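PDB 3LMD: geranylgeranyl pyrophosphate synthase from Corynebacterium glutamicum, which probably builds long-chain prenyl diphosphates in isoprenoid biosynthesis, as a magnesium-dependent transferase of the FPP/GGPP synthase family. Local coordinates for residues R39-E48 and R76-E87; S94-V104 and S206-A215. One frame throughout, in Å; residues are numbered along the deposited sequence.

Contact 1. Residues R39-E48 and R76-E87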
loop_
_atom_site.group_PDB
_atom_site.type_symbol
_atom_site.label_atom_id
_atom_site.label_comp_id
_atom_site.label_asym_id
_atom_site.label_seq_id
_atom_site.Cartn_x
_atom_site.Cartn_y
_atom_site.Cartn_z
ATOM N N ARG A 39 22.155 -18.719 -18.128
ATOM C CA ARG A 39 20.867 -19.138 -17.595
ATOM C C ARG A 39 20.244 -17.998 -16.782
ATOM O O ARG A 39 19.072 -17.660 -16.959
ATOM C CB ARG A 39 21.043 -20.365 -16.693
ATOM C CG ARG A 39 21.328 -21.668 -17.434
ATOM C CD ARG A 39 21.222 -22.876 -16.496
ATOM N NE ARG A 39 21.949 -22.700 -15.229
ATOM C CZ ARG A 39 23.232 -23.018 -15.038
ATOM N NH1 ARG A 39 23.957 -23.514 -16.032
ATOM N NH2 ARG A 39 23.802 -22.830 -13.853
ATOM N N ILE A 40 21.054 -17.404 -15.915
ATOM C CA ILE A 40 20.631 -16.287 -15.086
ATOM C C ILE A 40 20.250 -15.078 -15.953
ATOM O O ILE A 40 19.162 -14.539 -15.802
ATOM C CB ILE A 40 21.720 -15.919 -14.064
ATOM C CG1 ILE A 40 21.857 -17.034 -13.020
ATOM C CG2 ILE A 40 21.422 -14.600 -13.392
ATOM C CD1 ILE A 40 20.626 -17.256 -12.167
ATOM N N ASN A 41 21.131 -14.667 -16.869
ATOM C CA ASN A 41 20.806 -13.596 -17.827
ATOM C C ASN A 41 19.474 -13.805 -18.572
ATOM O O ASN A 41 18.667 -12.878 -18.665
ATOM C CB ASN A 41 21.948 -13.343 -18.819
ATOM C CG ASN A 41 23.112 -12.586 -18.187
ATOM O OD1 ASN A 41 22.989 -12.031 -17.093
ATOM N ND2 ASN A 41 24.244 -12.567 -18.869
ATOM N N ASP A 42 19.239 -15.007 -19.083
ATOM C CA ASP A 42 17.969 -15.322 -19.758
ATOM C C ASP A 42 16.772 -15.170 -18.820
ATOM O O ASP A 42 15.714 -14.692 -19.214
ATOM C CB ASP A 42 17.955 -16.759 -20.269
ATOM C CG ASP A 42 18.896 -16.975 -21.438
ATOM O OD1 ASP A 42 19.509 -15.987 -21.895
ATOM O OD2 ASP A 42 19.026 -18.135 -21.887
ATOM N N ALA A 43 16.925 -15.628 -17.592
ATOM C CA ALA A 43 15.824 -15.513 -16.648
ATOM C C ALA A 43 15.614 -14.038 -16.236
ATOM O O ALA A 43 14.474 -13.632 -16.017
ATOM C CB ALA A 43 16.050 -16.410 -15.439
ATOM N N MET A 44 16.687 -13.236 -16.172
ATOM C CA MET A 44 16.543 -11.795 -15.873
ATOM C C MET A 44 15.757 -11.054 -16.955
ATOM O O MET A 44 15.044 -10.084 -16.663
ATOM C CB MET A 44 17.882 -11.088 -15.590
ATOM C CG MET A 44 18.469 -11.344 -14.201
ATOM S SD MET A 44 17.517 -10.614 -12.806
ATOM C CE MET A 44 16.600 -9.310 -13.594
ATOM N N VAL A 45 15.884 -11.486 -18.207
ATOM C CA VAL A 45 15.093 -10.871 -19.282
ATOM C C VAL A 45 13.608 -11.174 -19.045
ATOM O O VAL A 45 12.720 -10.311 -19.216
ATOM C CB VAL A 45 15.513 -11.448 -20.665
ATOM C CG1 VAL A 45 14.503 -11.050 -21.767
ATOM C CG2 VAL A 45 16.932 -11.024 -21.017
ATOM N N GLN A 46 13.317 -12.408 -18.667
ATOM C CA GLN A 46 11.949 -12.806 -18.380
ATOM C C GLN A 46 11.354 -12.026 -17.182
ATOM O O GLN A 46 10.184 -11.645 -17.194
ATOM C CB GLN A 46 11.891 -14.297 -18.087
ATOM C CG GLN A 46 12.308 -15.187 -19.285
ATOM C CD GLN A 46 12.421 -16.651 -18.885
ATOM O OE1 GLN A 46 11.419 -17.309 -18.614
ATOM N NE2 GLN A 46 13.648 -17.165 -18.835
ATOM N N VAL A 47 12.160 -11.820 -16.153
ATOM C CA VAL A 47 11.758 -10.937 -15.035
ATOM C C VAL A 47 11.460 -9.528 -15.540
ATOM O O VAL A 47 10.445 -8.925 -15.192
ATOM C CB VAL A 47 12.916 -10.828 -14.006
ATOM C CG1 VAL A 47 12.680 -9.681 -13.031
ATOM C CG2 VAL A 47 13.110 -12.179 -13.294
ATOM N N GLU A 48 12.390 -8.964 -16.302
ATOM C CA GLU A 48 12.191 -7.644 -16.844
ATOM C C GLU A 48 10.897 -7.541 -17.679
ATOM O O GLU A 48 10.209 -6.528 -17.627
ATOM C CB GLU A 48 13.395 -7.209 -17.695
ATOM C CG GLU A 48 14.700 -6.986 -16.890
ATOM C CD GLU A 48 14.684 -5.663 -16.094
ATOM O OE1 GLU A 48 13.630 -4.993 -16.056
ATOM O OE2 GLU A 48 15.734 -5.283 -15.531
ATOM N N ARG A 76 19.038 -5.347 -11.588
ATOM C CA ARG A 76 18.176 -5.381 -10.402
ATOM C C ARG A 76 18.653 -6.466 -9.429
ATOM O O ARG A 76 18.423 -7.661 -9.642
ATOM C CB ARG A 76 16.759 -5.677 -10.860
ATOM C CG ARG A 76 16.252 -4.721 -11.965
ATOM C CD ARG A 76 14.752 -4.867 -12.189
ATOM N NE ARG A 76 14.284 -3.957 -13.232
ATOM C CZ ARG A 76 13.824 -2.727 -13.001
ATOM N NH1 ARG A 76 13.436 -1.971 -14.020
ATOM N NH2 ARG A 76 13.723 -2.266 -11.751
ATOM N N PHE A 77 19.315 -6.055 -8.352
ATOM C CA PHE A 77 19.935 -7.033 -7.446
ATOM C C PHE A 77 18.955 -8.021 -6.793
ATOM O O PHE A 77 19.251 -9.227 -6.656
ATOM C CB PHE A 77 20.729 -6.341 -6.329
ATOM C CG PHE A 77 21.300 -7.323 -5.353
ATOM C CD1 PHE A 77 20.657 -7.603 -4.156
ATOM C CD2 PHE A 77 22.435 -8.046 -5.682
ATOM C CE1 PHE A 77 21.168 -8.574 -3.276
ATOM C CE2 PHE A 77 22.945 -8.993 -4.819
ATOM C CZ PHE A 77 22.311 -9.262 -3.616
ATOM N N ARG A 78 17.810 -7.526 -6.335
ATOM C CA ARG A 78 16.888 -8.407 -5.591
ATOM C C ARG A 78 16.335 -9.559 -6.433
ATOM O O ARG A 78 16.337 -10.721 -5.978
ATOM C CB ARG A 78 15.773 -7.600 -4.941
ATOM C CG ARG A 78 16.340 -6.639 -3.902
ATOM C CD ARG A 78 15.343 -5.540 -3.467
ATOM N NE ARG A 78 16.006 -4.648 -2.513
ATOM C CZ ARG A 78 16.859 -3.691 -2.870
ATOM N NH1 ARG A 78 17.098 -3.462 -4.154
ATOM N NH2 ARG A 78 17.427 -2.914 -1.944
ATOM N N PRO A 79 15.861 -9.259 -7.656
ATOM C CA PRO A 79 15.437 -10.414 -8.463
ATOM C C PRO A 79 16.609 -11.320 -8.841
ATOM O O PRO A 79 16.435 -12.535 -8.884
ATOM C CB PRO A 79 14.771 -9.790 -9.706
ATOM C CG PRO A 79 14.958 -8.276 -9.588
ATOM C CD PRO A 79 15.392 -7.952 -8.196
ATOM N N MET A 80 17.789 -10.754 -9.082
ATOM C CA MET A 80 18.957 -11.585 -9.402
ATOM C C MET A 80 19.248 -12.553 -8.262
ATOM O O MET A 80 19.538 -13.728 -8.480
ATOM C CB MET A 80 20.216 -10.714 -9.662
ATOM C CG MET A 80 21.434 -11.546 -10.137
ATOM S SD MET A 80 23.069 -10.695 -10.092
ATOM C CE MET A 80 23.502 -10.940 -8.364
ATOM N N PHE A 81 19.189 -12.052 -7.028
ATOM C CA PHE A 81 19.389 -12.910 -5.858
ATOM C C PHE A 81 18.327 -14.006 -5.769
ATOM O O PHE A 81 18.645 -15.153 -5.469
ATOM C CB PHE A 81 19.435 -12.084 -4.560
ATOM C CG PHE A 81 19.625 -12.945 -3.314
ATOM C CD1 PHE A 81 20.594 -13.943 -3.283
ATOM C CD2 PHE A 81 18.816 -12.786 -2.212
ATOM C CE1 PHE A 81 20.758 -14.742 -2.140
ATOM C CE2 PHE A 81 18.994 -13.561 -1.056
ATOM C CZ PHE A 81 19.949 -14.530 -1.023
ATOM N N ALA A 82 17.065 -13.672 -6.053
ATOM C CA ALA A 82 15.997 -14.690 -6.057
ATOM C C ALA A 82 16.285 -15.799 -7.109
ATOM O O ALA A 82 16.030 -17.006 -6.872
ATOM C CB ALA A 82 14.631 -14.041 -6.374
ATOM N N LEU A 83 16.778 -15.383 -8.267
ATOM C CA LEU A 83 17.105 -16.348 -9.336
ATOM C C LEU A 83 18.282 -17.258 -8.907
ATOM O O LEU A 83 18.230 -18.473 -9.105
ATOM C CB LEU A 83 17.452 -15.640 -10.658
ATOM C CG LEU A 83 16.379 -14.738 -11.322
ATOM C CD1 LEU A 83 16.852 -14.077 -12.604
ATOM C CD2 LEU A 83 15.054 -15.432 -11.563
ATOM N N LEU A 84 19.329 -16.666 -8.338
ATOM C CA LEU A 84 20.449 -17.450 -7.790
ATOM C C LEU A 84 19.984 -18.419 -6.731
ATOM O O LEU A 84 20.365 -19.611 -6.742
ATOM C CB LEU A 84 21.558 -16.513 -7.267
ATOM C CG LEU A 84 22.233 -15.672 -8.355
ATOM C CD1 LEU A 84 23.162 -14.627 -7.741
ATOM C CD2 LEU A 84 23.028 -16.616 -9.251
ATOM N N ALA A 85 19.153 -17.939 -5.799
ATOM C CA ALA A 85 18.626 -18.811 -4.766
ATOM C C ALA A 85 17.866 -19.985 -5.366
ATOM O O ALA A 85 17.898 -21.081 -4.817
ATOM C CB ALA A 85 17.672 -18.030 -3.802
ATOM N N SER A 86 17.139 -19.753 -6.458
ATOM C CA SER A 86 16.351 -20.832 -7.060
ATOM C C SER A 86 17.257 -21.941 -7.612
ATOM O O SER A 86 16.825 -23.064 -7.783
ATOM C CB SER A 86 15.416 -20.317 -8.169
ATOM O OG SER A 86 16.125 -20.119 -9.390
ATOM N N GLU A 87 18.517 -21.633 -7.852
ATOM C CA GLU A 87 19.444 -22.645 -8.398
ATOM C C GLU A 87 19.627 -23.803 -7.427
ATOM O O GLU A 87 20.140 -24.855 -7.815
ATOM C CB GLU A 87 20.799 -22.022 -8.752
ATOM C CG GLU A 87 20.725 -21.113 -9.968
ATOM C CD GLU A 87 20.572 -21.911 -11.291
ATOM O OE1 GLU A 87 20.627 -23.152 -11.258
ATOM O OE2 GLU A 87 20.438 -21.298 -12.360
#

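Contact 2. Residues S94-V104 and S206-A215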
loop_
_atom_site.group_PDB
_atom_site.type_symbol
_atom_site.label_atom_id
_atom_site.label_comp_id
_atom_site.label_asym_id
_atom_site.label_seq_id
_atom_site.Cartn_x
_atom_site.Cartn_y
_atom_site.Cartn_z
ATOM N N SER A 94 12.197 -21.361 -12.775
ATOM C CA SER A 94 10.927 -21.762 -13.364
ATOM C C SER A 94 9.982 -20.564 -13.414
ATOM O O SER A 94 10.333 -19.472 -12.949
ATOM C CB SER A 94 10.319 -22.867 -12.529
ATOM O OG SER A 94 10.110 -22.390 -11.206
ATOM N N GLU A 95 8.784 -20.752 -13.967
ATOM C CA GLU A 95 7.883 -19.614 -14.180
ATOM C C GLU A 95 7.501 -18.947 -12.827
ATOM O O GLU A 95 7.347 -17.722 -12.748
ATOM C CB GLU A 95 6.625 -20.085 -14.928
ATOM C CG GLU A 95 5.441 -19.128 -14.937
ATOM C CD GLU A 95 4.100 -19.876 -14.698
ATOM O OE1 GLU A 95 4.129 -21.060 -14.271
ATOM O OE2 GLU A 95 3.021 -19.290 -14.933
ATOM N N ASN A 96 7.311 -19.752 -11.791
ATOM C CA ASN A 96 6.924 -19.176 -10.496
ATOM C C ASN A 96 8.090 -18.489 -9.764
ATOM O O ASN A 96 7.875 -17.553 -8.982
ATOM C CB ASN A 96 6.260 -20.210 -9.618
ATOM C CG ASN A 96 4.816 -20.503 -10.042
ATOM O OD1 ASN A 96 4.254 -19.831 -10.902
ATOM N ND2 ASN A 96 4.212 -21.491 -9.408
ATOM N N VAL A 97 9.308 -18.967 -10.007
ATOM C CA VAL A 97 10.523 -18.265 -9.558
ATOM C C VAL A 97 10.618 -16.879 -10.206
ATOM O O VAL A 97 10.880 -15.884 -9.526
ATOM C CB VAL A 97 11.815 -19.065 -9.887
ATOM C CG1 VAL A 97 13.061 -18.228 -9.582
ATOM C CG2 VAL A 97 11.880 -20.350 -9.091
ATOM N N ILE A 98 10.419 -16.806 -11.524
ATOM C CA ILE A 98 10.386 -15.517 -12.227
ATOM C C ILE A 98 9.303 -14.619 -11.658
ATOM O O ILE A 98 9.521 -13.429 -11.439
ATOM C CB ILE A 98 10.052 -15.690 -13.733
ATOM C CG1 ILE A 98 11.091 -16.564 -14.434
ATOM C CG2 ILE A 98 9.927 -14.344 -14.439
ATOM C CD1 ILE A 98 12.460 -16.166 -14.168
ATOM N N LYS A 99 8.121 -15.172 -11.461
ATOM C CA LYS A 99 7.012 -14.371 -10.945
ATOM C C LYS A 99 7.266 -13.871 -9.495
ATOM O O LYS A 99 6.939 -12.725 -9.151
ATOM C CB LYS A 99 5.727 -15.217 -11.004
ATOM C CG LYS A 99 4.446 -14.477 -10.764
ATOM C CD LYS A 99 3.202 -15.361 -11.106
ATOM C CE LYS A 99 3.213 -15.873 -12.553
ATOM N NZ LYS A 99 1.881 -16.404 -12.994
ATOM N N ALA A 100 7.787 -14.743 -8.638
ATOM C CA ALA A 100 8.208 -14.311 -7.292
ATOM C C ALA A 100 9.257 -13.193 -7.328
ATOM O O ALA A 100 9.185 -12.255 -6.536
ATOM C CB ALA A 100 8.696 -15.507 -6.454
ATOM N N ALA A 101 10.221 -13.263 -8.243
ATOM C CA ALA A 101 11.270 -12.250 -8.344
ATOM C C ALA A 101 10.664 -10.915 -8.730
ATOM O O ALA A 101 11.101 -9.850 -8.246
ATOM C CB ALA A 101 12.355 -12.663 -9.376
ATOM N N VAL A 102 9.631 -10.977 -9.561
ATOM C CA VAL A 102 8.943 -9.774 -9.988
ATOM C C VAL A 102 8.195 -9.183 -8.793
ATOM O O VAL A 102 8.185 -7.973 -8.598
ATOM C CB VAL A 102 7.993 -10.036 -11.185
ATOM C CG1 VAL A 102 7.026 -8.829 -11.416
ATOM C CG2 VAL A 102 8.816 -10.372 -12.468
ATOM N N VAL A 103 7.576 -10.049 -7.997
ATOM C CA VAL A 103 6.870 -9.567 -6.810
ATOM C C VAL A 103 7.850 -8.848 -5.880
ATOM O O VAL A 103 7.544 -7.766 -5.361
ATOM C CB VAL A 103 6.174 -10.728 -6.074
ATOM C CG1 VAL A 103 5.715 -10.297 -4.635
ATOM C CG2 VAL A 103 4.943 -11.204 -6.892
ATOM N N VAL A 104 9.023 -9.440 -5.666
ATOM C CA VAL A 104 10.031 -8.787 -4.816
ATOM C C VAL A 104 10.405 -7.427 -5.384
ATOM O O VAL A 104 10.464 -6.421 -4.652
ATOM C CB VAL A 104 11.284 -9.664 -4.627
ATOM C CG1 VAL A 104 12.418 -8.881 -3.907
ATOM C CG2 VAL A 104 10.890 -10.924 -3.835
ATOM N N SER A 206 13.934 -11.899 1.768
ATOM C CA SER A 206 12.725 -12.396 1.125
ATOM C C SER A 206 12.988 -12.912 -0.292
ATOM O O SER A 206 12.399 -13.884 -0.710
ATOM C CB SER A 206 11.653 -11.274 1.072
ATOM O OG SER A 206 10.558 -11.685 0.294
ATOM N N ALA A 207 13.811 -12.210 -1.053
ATOM C CA ALA A 207 14.196 -12.669 -2.377
ATOM C C ALA A 207 14.836 -14.074 -2.297
ATOM O O ALA A 207 14.518 -14.940 -3.107
ATOM C CB ALA A 207 15.148 -11.710 -2.992
ATOM N N GLY A 208 15.716 -14.298 -1.320
ATOM C CA GLY A 208 16.366 -15.641 -1.166
ATOM C C GLY A 208 15.318 -16.687 -0.786
ATOM O O GLY A 208 15.257 -17.778 -1.354
ATOM N N TYR A 209 14.464 -16.335 0.160
ATOM C CA TYR A 209 13.425 -17.244 0.643
ATOM C C TYR A 209 12.507 -17.679 -0.518
ATOM O O TYR A 209 12.282 -18.875 -0.749
ATOM C CB TYR A 209 12.588 -16.555 1.754
ATOM C CG TYR A 209 11.438 -17.441 2.219
ATOM C CD1 TYR A 209 11.634 -18.425 3.198
ATOM C CD2 TYR A 209 10.163 -17.319 1.650
ATOM C CE1 TYR A 209 10.562 -19.274 3.621
ATOM C CE2 TYR A 209 9.078 -18.176 2.057
ATOM C CZ TYR A 209 9.304 -19.138 3.035
ATOM O OH TYR A 209 8.275 -19.960 3.435
ATOM N N LEU A 210 12.000 -16.699 -1.269
ATOM C CA LEU A 210 11.003 -16.947 -2.294
ATOM C C LEU A 210 11.609 -17.656 -3.506
ATOM O O LEU A 210 10.984 -18.557 -4.053
ATOM C CB LEU A 210 10.352 -15.623 -2.713
ATOM C CG LEU A 210 9.366 -15.062 -1.650
ATOM C CD1 LEU A 210 8.867 -13.670 -2.174
ATOM C CD2 LEU A 210 8.196 -16.013 -1.342
ATOM N N GLY A 211 12.792 -17.228 -3.935
ATOM C CA GLY A 211 13.472 -17.867 -5.060
ATOM C C GLY A 211 13.702 -19.335 -4.757
ATOM O O GLY A 211 13.393 -20.189 -5.583
ATOM N N ALA A 212 14.202 -19.633 -3.560
ATOM C CA ALA A 212 14.473 -21.020 -3.186
ATOM C C ALA A 212 13.172 -21.810 -2.993
ATOM O O ALA A 212 13.062 -22.957 -3.443
ATOM C CB ALA A 212 15.343 -21.089 -1.924
ATOM N N MET A 213 12.188 -21.216 -2.319
ATOM C CA MET A 213 10.956 -21.938 -2.032
ATOM C C MET A 213 10.200 -22.309 -3.311
ATOM O O MET A 213 9.719 -23.448 -3.446
ATOM C CB MET A 213 10.027 -21.154 -1.089
ATOM C CG MET A 213 8.732 -21.962 -0.706
ATOM S SD MET A 213 7.351 -21.723 -1.853
ATOM C CE MET A 213 6.764 -20.153 -1.094
ATOM N N HIS A 214 10.045 -21.350 -4.220
ATOM C CA HIS A 214 9.353 -21.621 -5.488
ATOM C C HIS A 214 10.110 -22.546 -6.438
ATOM O O HIS A 214 9.513 -23.081 -7.367
ATOM C CB HIS A 214 8.903 -20.344 -6.205
ATOM C CG HIS A 214 7.724 -19.698 -5.550
ATOM N ND1 HIS A 214 6.461 -20.240 -5.606
ATOM C CD2 HIS A 214 7.642 -18.637 -4.709
ATOM C CE1 HIS A 214 5.629 -19.502 -4.888
ATOM N NE2 HIS A 214 6.324 -18.521 -4.330
ATOM N N ALA A 215 11.400 -22.741 -6.195
ATOM C CA ALA A 215 12.168 -23.722 -6.949
ATOM C C ALA A 215 12.092 -25.113 -6.310
ATOM O O ALA A 215 12.681 -26.081 -6.831
ATOM C CB ALA A 215 13.602 -23.283 -7.062
HETATM O O HOH W 1 5.636 -22.336 -6.891
#

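Contact 1. Residues R39-E48 and R76-E87
Leu-83 enters helix 39-48 as a knob into a hole formed by Ile-40, Ala-43, Met-44 and Val-47, joining two helices of the all-alpha isoprenyl synthase fold. The axes of helices 39-48 and 77-86 approach to 10.2 Å at 129°, well off antiparallel, and Leu-83 fills the space between them. Its two methyl branches divide the hole. Leu-83 CD1 lies against the thioether of Met-44, 3.5 Å from Met-44 SD, and also meets Ala-43 CB; CD2 reaches between Ala-43 and Val-47. The small alanine suits the floor of the hole because its methyl lets the leucine branches come close to the helix. Met-44 is bent at chi2 (-68°), which folds Met-44 SD back over the start of the partner helix, 3.7 Å from Met-80 N.

Beside the knob, Ile-40 slides past Leu-83 in the opposite direction, CD1 reaching Leu-83 CB, and crosses Leu-84 at about a right angle, Ile-40 CD1 touching Leu-84 CD2 at 3.8 Å. At the other end Val-47 CG1 rests on the Pro-79 ring at CB. Pro-79 suits the first turn, where its nitrogen needs no N-H to give to an earlier carbonyl.

Charges close both ends. Arg-39 NE and Glu-87 OE2 form a salt bridge of 3.5 Å, with the guanidinium and carboxylate planes steeply turned against each other. Arg-76, the N-cap residue, extends its chain from CG to NE beside Glu-48, while its NH2 pairs with Glu-105 of helix 95-118. Arg-76 NE donates to Glu-48 OE1 at 3.1 Å and 160°, on the syn side of that oxygen but tilted out of the carboxylate plane, and more weakly to Glu-48 OE2 at 3.0 Å.

Contact 2. Residues S94-V104 and S206-A215
Val-104 packs against Ala-207 and Leu-210 where the axes of helices 95-104 and 206-214 of the isoprenyl synthase bundle, nearly antiparallel (164°), approach to 8.6 Å. The apolar contacts are made by small or branched side chains, which is what permits the close approach. Val-104 spreads its methyls over the partner: CG1 meets Ala-207 CB, and Val-104 CG2 touches Leu-210 CD1 at 3.8 Å. Its chi1 of 172°, with CG1 anti to the backbone N, turns CG1 to Ala-207 and CG2 to Leu-210. Ala-100 CB touches both Leu-210 CB and, obliquely, the His-214 ring, 3.7 Å from His-214 CD2.

Side chain also packs on backbone. Val-97 CG2 lies 3.8 Å from Gly-211 O and the same distance from Ala-215 N, and it reaches the Ala-215 methyl as well. The closest backbone approach is here, Val-97 CA to Gly-211 CA 5.4 Å, and Gly-211 presents bare backbone to the valine.

No direct hydrogen bond crosses the interface; the polar link is a water. It accepts from Asn-96 ND2 at 3.0 Å and lies 2.6 Å from His-214 ND1, in the plane of the imidazole at its edge. The other ring nitrogen, His-214 NE2, is hydrogen-bonded to Thr-161, so partners at both nitrogens fix the ring's rotation, and Met-213 CE lies over one face, toward the rim of the ring.

Around the pair, helix 77-86 brings Ser-86 against Val-97 and Ala-215, Leu-157 at the end of helix 132-157 touches Asn-96 and His-214, and helix 159-181 packs Thr-161 and His-164 on Leu-210.

The contacts lie side by side, with centres about 9 Å apart, and helix 77-86 connects them: it holds helix 34-55 in contact 1 and packs on both helices of contact 2. Ser-86 CB comes within 3.3 Å of Gly-211 O, and Phe-81 CE2 within 3.4 Å of Gly-208 CA, the phenylalanine ring lying against the bare CA of that glycine. Contact 2 is the more buried and joins segments distant in sequence through small residues and one water. Contact 1, only partly buried, has a wider helix spacing filled by larger side chains and ends in salt bridges at its margins. Both lie away from the annotated metal-binding residues.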